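Long-range contact in beta-lactamase/D-alanine Carboxypeptidase (Yersinia pestis, PDB 3RJU), which is probably a serine hydrolase of the beta-lactamase and penicillin-binding protein family, acting on beta-lactams or D-alanine-ended peptides: residues I310-M315 and D340-L345. Residues are numbered along the deposited sequence; the frame is centred on the assembly and turned at random.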
# COMPACT_ATOMS: atom_id res chain seq x y z
N ILE A 310 -9.34 0.49 -7.02
CA ILE A 310 -9.31 0.13 -5.60
C ILE A 310 -8.54 -1.17 -5.43
O ILE A 310 -8.63 -2.09 -6.26
CB ILE A 310 -10.71 0.03 -4.95
CG1 ILE A 310 -11.64 -0.91 -5.74
CG2 ILE A 310 -11.31 1.44 -4.78
CD1 ILE A 310 -12.94 -1.17 -4.99
N THR A 311 -7.76 -1.26 -4.36
CA THR A 311 -6.92 -2.41 -4.12
C THR A 311 -7.01 -2.83 -2.67
O THR A 311 -7.31 -2.03 -1.78
CB THR A 311 -5.43 -2.12 -4.44
OG1 THR A 311 -5.04 -0.90 -3.82
CG2 THR A 311 -5.20 -1.99 -5.94
N TYR A 312 -6.75 -4.10 -2.43
CA TYR A 312 -6.74 -4.61 -1.07
C TYR A 312 -5.84 -5.82 -1.01
O TYR A 312 -5.86 -6.68 -1.91
CB TYR A 312 -8.17 -4.97 -0.64
CG TYR A 312 -8.35 -5.44 0.79
CD1 TYR A 312 -7.95 -4.64 1.87
CD2 TYR A 312 -8.94 -6.68 1.06
CE1 TYR A 312 -8.14 -5.07 3.18
CE2 TYR A 312 -9.14 -7.11 2.37
CZ TYR A 312 -8.73 -6.30 3.43
OH TYR A 312 -8.90 -6.72 4.74
N MSE A 313 -5.05 -5.90 0.05
CA MSE A 313 -4.25 -7.08 0.30
C MSE A 313 -4.54 -7.54 1.72
O MSE A 313 -4.53 -6.72 2.64
CB MSE A 313 -2.75 -6.77 0.16
CG MSE A 313 -1.88 -8.01 0.37
SE MSE A 313 -0.00 -7.70 0.03
CE MSE A 313 -0.12 -7.19 -1.84
N ALA A 314 -4.84 -8.82 1.89
CA ALA A 314 -5.15 -9.36 3.21
C ALA A 314 -4.38 -10.65 3.35
O ALA A 314 -4.40 -11.49 2.45
CB ALA A 314 -6.66 -9.62 3.34
N MSE A 315 -3.73 -10.86 4.48
CA MSE A 315 -3.03 -12.12 4.62
C MSE A 315 -2.98 -12.60 6.04
O MSE A 315 -3.13 -11.83 7.00
CB MSE A 315 -1.62 -12.02 4.04
CG MSE A 315 -0.72 -11.07 4.79
SE MSE A 315 1.16 -11.27 4.29
CE MSE A 315 1.09 -10.58 2.46
N ASP A 340 -14.64 -6.76 2.12
CA ASP A 340 -15.38 -7.72 2.96
C ASP A 340 -15.38 -9.11 2.31
O ASP A 340 -15.21 -10.13 3.00
CB ASP A 340 -16.83 -7.29 3.18
CG ASP A 340 -16.99 -6.17 4.21
OD1 ASP A 340 -16.03 -5.83 4.96
OD2 ASP A 340 -18.12 -5.63 4.27
N GLY A 341 -15.56 -9.16 0.99
CA GLY A 341 -15.55 -10.43 0.28
C GLY A 341 -14.19 -11.12 0.37
O GLY A 341 -14.11 -12.34 0.56
N VAL A 342 -13.12 -10.35 0.22
CA VAL A 342 -11.78 -10.90 0.39
C VAL A 342 -11.58 -11.46 1.81
O VAL A 342 -11.03 -12.55 1.97
CB VAL A 342 -10.69 -9.86 0.03
CG1 VAL A 342 -9.32 -10.30 0.55
CG2 VAL A 342 -10.67 -9.61 -1.48
N ASN A 343 -12.03 -10.73 2.82
CA ASN A 343 -11.85 -11.20 4.19
C ASN A 343 -12.59 -12.51 4.43
O ASN A 343 -12.09 -13.41 5.09
CB ASN A 343 -12.27 -10.13 5.21
CG ASN A 343 -11.35 -8.93 5.20
OD1 ASN A 343 -10.15 -9.06 4.88
ND2 ASN A 343 -11.89 -7.74 5.53
N GLN A 344 -13.79 -12.61 3.87
CA GLN A 344 -14.54 -13.85 3.98
C GLN A 344 -13.88 -15.00 3.22
O GLN A 344 -13.90 -16.14 3.69
CB GLN A 344 -15.98 -13.64 3.53
CG GLN A 344 -16.72 -12.74 4.48
CD GLN A 344 -18.08 -12.34 3.98
OE1 GLN A 344 -18.65 -13.00 3.11
NE2 GLN A 344 -18.61 -11.25 4.52
N LEU A 345 -13.31 -14.70 2.06
CA LEU A 345 -12.53 -15.70 1.33
C LEU A 345 -11.36 -16.18 2.20
O LEU A 345 -11.12 -17.39 2.33
CB LEU A 345 -12.00 -15.12 0.01
CG LEU A 345 -10.97 -15.95 -0.77
CD1 LEU A 345 -11.48 -17.37 -1.10
CD2 LEU A 345 -10.58 -15.22 -2.04
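The ring of Tyr312 meets the helix edge-on: Val342 and the amide oxygen of Asn343 both lie at its rim, near the ring plane, and neither residue covers a face. Val342 CG1 packs 3.7 Å from Tyr312 CD2, and further along the same edge Asn343 OD1 reaches the phenol oxygen. Tyr312 OH donates to Asn343 OD1 over 2.7 Å, a short bond that lies in the carbonyl plane and uses a lone pair, with a C=O...O angle of 112°. The ring and amide planes stand 74° apart, and the two side chains cross at about a right angle. Tyr312 CG is anti to the backbone N (chi1 -177°), which brings the ring edge against Val342 and its hydroxyl to Asn343. Two residues on, Ala314 presents its methyl group to the same pair, with CB 3.9 Å from Val342 CG1. Segments 310-315 and 340-345 run nearly parallel, their axes approaching to 9.0 Å. All four touching residues are buried, and the bond gives both the phenol and the amide oxygen a partner inside this apolar layer. Val323 and Val325 on strand 321-328 and Ile299 on strand 299-306 continue the layer. Helix 336-349 thus covers one face of the antiparallel sheet, while Met313, whose CB points away from that helix, touches helix 233-241 on the other side, a helix-sheet-helix sandwich characteristic of the serine beta-lactamase and penicillin-binding protein fold.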